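Side-chain contacts in putative alpha-L-fucosidase (Bacteroides thetaiotaomicron VPI-5482, PDB 3GZA), which probably hydrolyses alpha-L-fucosyl linkages as a glycoside hydrolase of family 29: residues H31-I36 against F54-L59; D29-V32 against R37-Q40; T318-P321 against I325-G328. All coordinates share one frame; numbering follows the deposited sequence. Where two conformers were deposited one is given.

Contact 1 of 3, residues H31-I36 against F54-L59. With NA (sodium ion), chain G.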
loop_
_atom_site.group_PDB
_atom_site.type_symbol
_atom_site.label_atom_id
_atom_site.label_comp_id
_atom_site.label_asym_id
_atom_site.label_seq_id
_atom_site.Cartn_x
_atom_site.Cartn_y
_atom_site.Cartn_z
ATOM N N HIS A 31 -4.664 9.123 11.773
ATOM C CA HIS A 31 -5.017 10.507 12.000
ATOM C C HIS A 31 -5.155 10.850 13.480
ATOM O O HIS A 31 -5.231 12.036 13.808
ATOM C CB HIS A 31 -6.304 10.889 11.247
ATOM C CG HIS A 31 -7.458 9.998 11.531
ATOM N ND1 HIS A 31 -8.198 10.070 12.705
ATOM C CD2 HIS A 31 -7.954 8.944 10.839
ATOM C CE1 HIS A 31 -9.131 9.140 12.673
ATOM N NE2 HIS A 31 -9.007 8.441 11.558
ATOM N N VAL A 32 -5.208 9.862 14.380
ATOM C CA VAL A 32 -5.165 10.185 15.800
ATOM C C VAL A 32 -3.892 10.959 16.184
ATOM O O VAL A 32 -3.870 11.757 17.147
ATOM C CB VAL A 32 -5.285 8.907 16.639
ATOM C CG1 VAL A 32 -4.893 9.126 18.097
ATOM C CG2 VAL A 32 -6.697 8.295 16.495
ATOM N N PHE A 33 -2.831 10.820 15.362
ATOM C CA PHE A 33 -1.520 11.381 15.650
ATOM C C PHE A 33 -1.210 12.661 14.893
ATOM O O PHE A 33 -0.035 13.184 14.970
ATOM C CB PHE A 33 -0.465 10.318 15.295
ATOM C CG PHE A 33 -0.609 9.032 16.060
ATOM C CD1 PHE A 33 -1.542 8.075 15.647
ATOM C CD2 PHE A 33 0.210 8.796 17.167
ATOM C CE1 PHE A 33 -1.661 6.879 16.362
ATOM C CE2 PHE A 33 0.103 7.660 17.905
ATOM C CZ PHE A 33 -0.827 6.697 17.514
ATOM N N ASP A 34 -2.223 13.207 14.208
ATOM C CA ASP A 34 -2.004 14.365 13.353
ATOM C C ASP A 34 -2.144 15.747 13.999
ATOM O O ASP A 34 -2.022 16.772 13.324
ATOM C CB ASP A 34 -2.845 14.299 12.086
ATOM C CG ASP A 34 -4.308 14.538 12.304
ATOM O OD1 ASP A 34 -4.683 14.836 13.448
ATOM O OD2 ASP A 34 -5.105 14.406 11.324
ATOM N N GLY A 35 -2.458 15.757 15.292
ATOM C CA GLY A 35 -2.573 16.988 16.013
ATOM C C GLY A 35 -3.775 17.890 15.750
ATOM O O GLY A 35 -3.829 19.019 16.256
ATOM N N ILE A 36 -4.761 17.397 15.014
ATOM C CA ILE A 36 -5.960 18.147 14.706
ATOM C C ILE A 36 -7.213 17.297 14.844
ATOM O O ILE A 36 -7.159 16.057 14.955
ATOM C CB ILE A 36 -5.909 18.812 13.312
ATOM C CG1 ILE A 36 -5.775 17.775 12.211
ATOM C CG2 ILE A 36 -4.740 19.783 13.219
ATOM C CD1 ILE A 36 -6.056 18.325 10.832
ATOM N N PHE A 54 2.508 7.811 13.286
ATOM C CA PHE A 54 2.043 6.747 14.165
ATOM C C PHE A 54 3.197 6.317 15.061
ATOM O O PHE A 54 4.080 5.545 14.625
ATOM C CB PHE A 54 1.588 5.540 13.356
ATOM C CG PHE A 54 0.839 4.507 14.177
ATOM C CD1 PHE A 54 1.509 3.483 14.820
ATOM C CD2 PHE A 54 -0.534 4.575 14.289
ATOM C CE1 PHE A 54 0.866 2.607 15.628
ATOM C CE2 PHE A 54 -1.241 3.655 15.076
ATOM C CZ PHE A 54 -0.533 2.648 15.730
ATOM N N ASN A 55 3.163 6.724 16.323
ATOM C CA ASN A 55 4.239 6.439 17.271
ATOM C C ASN A 55 3.776 6.440 18.731
ATOM O O ASN A 55 4.192 7.321 19.499
ATOM C CB ASN A 55 5.378 7.440 17.021
ATOM C CG ASN A 55 6.649 7.089 17.738
ATOM O OD1 ASN A 55 6.957 5.906 17.931
ATOM N ND2 ASN A 55 7.418 8.115 18.127
ATOM N N PRO A 56 2.893 5.499 19.115
ATOM C CA PRO A 56 2.367 5.451 20.492
ATOM C C PRO A 56 3.440 4.809 21.405
ATOM O O PRO A 56 3.393 3.613 21.710
ATOM C CB PRO A 56 1.121 4.601 20.372
ATOM C CG PRO A 56 1.349 3.699 19.236
ATOM C CD PRO A 56 2.315 4.441 18.283
ATOM N N THR A 57 4.379 5.613 21.876
ATOM C CA THR A 57 5.509 5.084 22.625
ATOM C C THR A 57 5.170 4.536 24.028
ATOM O O THR A 57 6.010 3.841 24.623
ATOM C CB THR A 57 6.660 6.144 22.768
ATOM O OG1 THR A 57 6.177 7.285 23.480
ATOM C CG2 THR A 57 7.230 6.554 21.382
ATOM N N GLU A 58 3.967 4.827 24.537
ATOM C CA GLU A 58 3.503 4.316 25.832
ATOM C C GLU A 58 2.363 3.331 25.659
ATOM O O GLU A 58 1.644 3.036 26.604
ATOM C CB GLU A 58 3.052 5.463 26.734
ATOM C CG GLU A 58 4.161 6.421 27.145
ATOM C CD GLU A 58 3.647 7.552 27.992
ATOM O OE1 GLU A 58 3.336 7.292 29.169
ATOM O OE2 GLU A 58 3.582 8.699 27.498
ATOM N N LEU A 59 2.248 2.768 24.466
ATOM C CA LEU A 59 1.138 1.826 24.195
ATOM C C LEU A 59 1.065 0.763 25.247
ATOM O O LEU A 59 2.065 0.101 25.551
ATOM C CB LEU A 59 1.324 1.171 22.841
ATOM C CG LEU A 59 0.183 0.181 22.540
ATOM C CD1 LEU A 59 -1.034 0.958 22.174
ATOM C CD2 LEU A 59 0.497 -0.804 21.393
HETATM NA NA NA G . -6.637 13.833 14.483
HETATM O O HOH W 1 -8.315 12.071 14.855
HETATM O O HOH W 2 -6.219 13.404 16.808
HETATM O O HOH W 3 -7.530 14.296 12.122
#
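Phe33 and Phe54 pack together beside a sodium site formed by the loop that follows strand 22-26. The two rings meet obliquely, with their planes at 50° and their centroids 4.7 Å apart. The closest approach is Phe33 CE1 to Phe54 CD2, at 3.3 Å. Phe33 CZ lies over one face of the Phe54 ring, shifted toward its rim. The backbone of Phe54 also takes part. Its CA sits over the centre of the Phe33 ring in a CH-pi contact, 4.0 Å from the centroid. Val32 CG1 lies over the opposite face of that ring, so the phenyl group is held from two sides. Phe33 CG stands anti to its own carbonyl carbon (chi1 -60°), which sends the ring across to 54-59. On its other flank, Phe33 CE2 reaches Pro56 CD at 3.9 Å.

Both segments belong to the TIM-barrel family domain. Segment 31-36 comes after one barrel strand, and 54-59 leads into helix 61-69. Behind the contact, Phe54 packs on Ile110 of helix 110-121, and Tyr28 touches both Phe33 and Pro56.

The polar half of 31-36 wraps around the metal. Sodium is bound by His31 O, by Asp34 OD1 at 2.4 Å and by Ile36 O, and three waters complete six ligands. The Asp34 oxygen has a second task. Asp34 OD1 accepts from Ile36 N at 3.0 Å, closing an Asx turn. That N-H arrives well out of the carboxylate plane, at 45°. The other carboxylate oxygen, Asp34 OD2, accepts a bond from the metal-bound water 3 at 2.6 Å, which helps to fix the rotation of the carboxylate beside the ion.

Contact 2 of 3, residues D29-V32 against R37-Q40. With NA (sodium ion), chain G.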
loop_
_atom_site.group_PDB
_atom_site.type_symbol
_atom_site.label_atom_id
_atom_site.label_comp_id
_atom_site.label_asym_id
_atom_site.label_seq_id
_atom_site.Cartn_x
_atom_site.Cartn_y
_atom_site.Cartn_z
ATOM N N ASP A 29 -6.487 4.908 14.404
ATOM C CA ASP A 29 -5.999 4.954 13.041
ATOM C C ASP A 29 -4.985 6.081 12.970
ATOM O O ASP A 29 -4.763 6.794 13.950
ATOM C CB ASP A 29 -7.194 5.105 12.070
ATOM C CG ASP A 29 -6.891 4.696 10.620
ATOM O OD1 ASP A 29 -5.680 4.641 10.207
ATOM O OD2 ASP A 29 -7.893 4.456 9.890
ATOM N N LEU A 30 -4.365 6.259 11.790
ATOM C CA LEU A 30 -3.215 7.180 11.685
ATOM C C LEU A 30 -3.484 8.623 12.073
ATOM O O LEU A 30 -2.605 9.309 12.619
ATOM C CB LEU A 30 -2.671 7.122 10.249
ATOM C CG LEU A 30 -2.161 5.760 9.773
ATOM C CD1 LEU A 30 -1.962 5.787 8.235
ATOM C CD2 LEU A 30 -0.865 5.326 10.519
ATOM N N HIS A 31 -4.664 9.123 11.773
ATOM C CA HIS A 31 -5.017 10.507 12.000
ATOM C C HIS A 31 -5.155 10.850 13.480
ATOM O O HIS A 31 -5.231 12.036 13.808
ATOM C CB HIS A 31 -6.304 10.889 11.247
ATOM C CG HIS A 31 -7.458 9.998 11.531
ATOM N ND1 HIS A 31 -8.198 10.070 12.705
ATOM C CD2 HIS A 31 -7.954 8.944 10.839
ATOM C CE1 HIS A 31 -9.131 9.140 12.673
ATOM N NE2 HIS A 31 -9.007 8.441 11.558
ATOM N N VAL A 32 -5.208 9.862 14.380
ATOM C CA VAL A 32 -5.165 10.185 15.800
ATOM C C VAL A 32 -3.892 10.959 16.184
ATOM O O VAL A 32 -3.870 11.757 17.147
ATOM C CB VAL A 32 -5.285 8.907 16.639
ATOM C CG1 VAL A 32 -4.893 9.126 18.097
ATOM C CG2 VAL A 32 -6.697 8.295 16.495
ATOM N N ARG A 37 -8.373 17.964 14.798
ATOM C CA ARG A 37 -9.609 17.260 14.893
ATOM C C ARG A 37 -9.831 16.351 13.702
ATOM O O ARG A 37 -9.254 16.570 12.608
ATOM C CB ARG A 37 -10.776 18.238 14.989
ATOM C CG ARG A 37 -10.921 18.822 16.390
ATOM C CD ARG A 37 -12.037 19.810 16.377
ATOM N NE ARG A 37 -12.358 20.150 17.739
ATOM C CZ ARG A 37 -13.293 20.990 18.125
ATOM N NH1 ARG A 37 -14.055 21.628 17.244
ATOM N NH2 ARG A 37 -13.463 21.193 19.414
ATOM N N TYR A 38 -10.653 15.341 13.922
ATOM C CA TYR A 38 -11.065 14.367 12.919
ATOM C C TYR A 38 -12.122 14.945 12.033
ATOM O O TYR A 38 -13.080 15.531 12.517
ATOM C CB TYR A 38 -11.617 13.130 13.619
ATOM C CG TYR A 38 -12.242 12.068 12.732
ATOM C CD1 TYR A 38 -11.498 11.406 11.760
ATOM C CD2 TYR A 38 -13.548 11.699 12.900
ATOM C CE1 TYR A 38 -12.061 10.417 10.955
ATOM C CE2 TYR A 38 -14.120 10.665 12.113
ATOM C CZ TYR A 38 -13.363 10.036 11.131
ATOM O OH TYR A 38 -13.980 9.042 10.398
ATOM N N GLY A 39 -11.925 14.834 10.716
ATOM C CA GLY A 39 -12.936 15.281 9.737
ATOM C C GLY A 39 -13.195 14.064 8.885
ATOM O O GLY A 39 -12.338 13.675 8.085
ATOM N N GLN A 40 -14.344 13.402 9.081
ATOM C CA GLN A 40 -14.625 12.127 8.440
ATOM C C GLN A 40 -14.644 12.201 6.935
ATOM O O GLN A 40 -14.016 11.391 6.255
ATOM C CB GLN A 40 -15.929 11.548 8.965
ATOM C CG GLN A 40 -16.299 10.238 8.269
ATOM C CD GLN A 40 -17.393 9.508 9.005
ATOM O OE1 GLN A 40 -18.543 9.946 9.008
ATOM N NE2 GLN A 40 -17.042 8.403 9.636
HETATM NA NA NA G . -6.637 13.833 14.483
HETATM O O HOH W 1 -8.315 12.071 14.855
HETATM O O HOH W 2 -6.219 13.404 16.808
HETATM O O HOH W 3 -7.530 14.296 12.122
#
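His31 and Tyr38 meet ring to ring across the loop that holds the sodium ion. This is the tight part of the contact. The planes are 24° from parallel, but the rings are slid so far apart that they barely overlap. Tyr38 CD1 lies over one face of the imidazole, near its rim, and its closest atom there is His31 CE1 at 3.4 Å. Tyr38 CE1 follows at 3.7 Å from His31 NE2. Tyr38 CG is anti to the backbone N (chi1 173°), which swings the phenol inward beside the imidazole. Over one face of the phenol ring lies the backbone N of Gln40.

The loop leaves barrel strand 22-26 and runs into helix 40-45, with Gly39 at the N-cap position. Phe284 closes in on both rings and meets His31 edge-to-face. The phenol hydroxyl is held beyond the two segments by a hydrogen bond with Glu83 OE1. Gln40 NE2 gives Tyr38 OH a weak bond as well.

The other side of the contact is looser and is bridged by water and the ion. Water 1 lies in the imidazole plane, 2.9 Å from His31 ND1, and is itself a sodium ligand. In place of His31, an alanine here would probably leave the Tyr38 ring without its flat neighbour and water 1 without its nitrogen partner. Water 3, also on the ion, donates to Arg37 O at 2.9 Å. The segments are therefore joined here through the hydrated ion.

Contact 3 of 3, residues T318-P321 against I325-G328; sequences TPDP and IPAG
Ile325, Pro326 and Thr318 bury the most surface where the loop after barrel strand 312-317 meets the start of helix 327-344. Ile325 supplies the apolar end. Its CB points away from 318-321, but the chain turns back at chi2 (-70°), and CD1 is brought over the Thr318-Pro319 peptide. That methyl, Ile325 CD1, lies 3.6 Å from Thr318 N and equally close to Pro319 N. It also packs 4.0 Å from Pro319 CD. The two side chains lie alongside each other and point the same way. Trp64 of helix 61-69 and Phe26 of strand 22-26 touch both of them.

Pro326 sits at the N-cap position of the helix. Its CD presses against Thr318 O at 3.3 Å. Its CG faces Asp320, with OD2 4.0 Å away, and the two side chains slide past each other in opposite directions.

Thr318 takes part mainly through its backbone. The methyl of Ile325 reaches its N, while its carbonyl oxygen abuts the Pro326 ring. Outside the two segments, its side chain rests on Arg275, as does Pro326.

Asp320 has its main polar partners in the turn between the segments: OD1 is hydrogen-bonded with Thr322 OG1 and accepts from Leu324 N. These bonds probably help to hold the turn that brings the two segments together.

Across the segments themselves the chemistry is methyl and ring CH groups against peptide atoms, another proline ring and a carboxylate oxygen. This implies that the two segments are held by van der Waals fit, with the polar bonds of the turn probably setting their orientation.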
loop_
_atom_site.group_PDB
_atom_site.type_symbol
_atom_site.label_atom_id
_atom_site.label_comp_id
_atom_site.label_asym_id
_atom_site.label_seq_id
_atom_site.Cartn_x
_atom_site.Cartn_y
_atom_site.Cartn_z
ATOM N N THR A 318 -11.386 5.894 23.287
ATOM C CA THR A 318 -10.400 6.586 22.408
ATOM C C THR A 318 -8.975 6.606 22.946
ATOM O O THR A 318 -8.584 7.567 23.683
ATOM C CB THR A 318 -10.850 8.024 22.154
ATOM O OG1 THR A 318 -10.917 8.781 23.368
ATOM C CG2 THR A 318 -12.223 8.063 21.514
ATOM N N PRO A 319 -8.173 5.609 22.552
ATOM C CA PRO A 319 -6.745 5.687 22.982
ATOM C C PRO A 319 -6.106 6.910 22.335
ATOM O O PRO A 319 -6.422 7.291 21.221
ATOM C CB PRO A 319 -6.158 4.397 22.464
ATOM C CG PRO A 319 -7.354 3.483 22.268
ATOM C CD PRO A 319 -8.452 4.355 21.853
ATOM N N ASP A 320 -5.200 7.499 23.079
ATOM C CA ASP A 320 -4.548 8.763 22.707
ATOM C C ASP A 320 -3.232 8.546 21.964
ATOM O O ASP A 320 -2.826 7.414 21.710
ATOM C CB ASP A 320 -4.445 9.659 23.957
ATOM C CG ASP A 320 -3.379 9.227 24.983
ATOM O OD1 ASP A 320 -2.477 8.415 24.657
ATOM O OD2 ASP A 320 -3.506 9.648 26.150
ATOM N N PRO A 321 -2.565 9.621 21.546
ATOM C CA PRO A 321 -1.323 9.416 20.756
ATOM C C PRO A 321 -0.141 8.830 21.524
ATOM O O PRO A 321 0.864 8.481 20.912
ATOM C CB PRO A 321 -0.985 10.818 20.263
ATOM C CG PRO A 321 -2.272 11.551 20.306
ATOM C CD PRO A 321 -2.958 11.028 21.533
ATOM N N ILE A 325 -5.623 4.960 27.176
ATOM C CA ILE A 325 -6.917 5.597 27.416
ATOM C C ILE A 325 -6.636 6.751 28.409
ATOM O O ILE A 325 -6.027 6.540 29.484
ATOM C CB ILE A 325 -7.982 4.585 27.946
ATOM C CG1 ILE A 325 -8.409 3.627 26.830
ATOM C CG2 ILE A 325 -9.130 5.320 28.627
ATOM C CD1 ILE A 325 -9.236 4.296 25.726
ATOM N N PRO A 326 -7.067 7.985 28.064
ATOM C CA PRO A 326 -6.793 9.124 28.952
ATOM C C PRO A 326 -7.298 8.939 30.374
ATOM O O PRO A 326 -8.318 8.299 30.585
ATOM C CB PRO A 326 -7.480 10.313 28.239
ATOM C CG PRO A 326 -7.439 9.914 26.804
ATOM C CD PRO A 326 -7.681 8.427 26.786
ATOM N N ALA A 327 -6.578 9.492 31.345
ATOM C CA ALA A 327 -6.914 9.307 32.741
ATOM C C ALA A 327 -8.344 9.674 33.090
ATOM O O ALA A 327 -9.002 9.003 33.892
ATOM C CB ALA A 327 -5.929 10.151 33.595
ATOM N N GLY A 328 -8.814 10.803 32.562
ATOM C CA GLY A 328 -10.165 11.246 32.850
ATOM C C GLY A 328 -11.240 10.293 32.353
ATOM O O GLY A 328 -12.223 10.044 33.036
#

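Contacts 1 and 2 share His31, Val32, the sodium ion and its three waters, and their centres are 10 Å apart. They also touch through Phe54 CB and Leu30 CD2, at 3.8 Å. Contact 3 comes much later in the chain but packs against the same loop, its centre 11 Å from that of contact 1 and 15 Å from that of contact 2. Pro321 makes much of the join: its O lies 3.2 Å from Phe33 CE2, and its CG 3.5 Å from Val32 O. The side chain of Thr318 is about 10 Å from the sodium. A bound HEPES buffer molecule lies about 9 Å from the side chain of Tyr38.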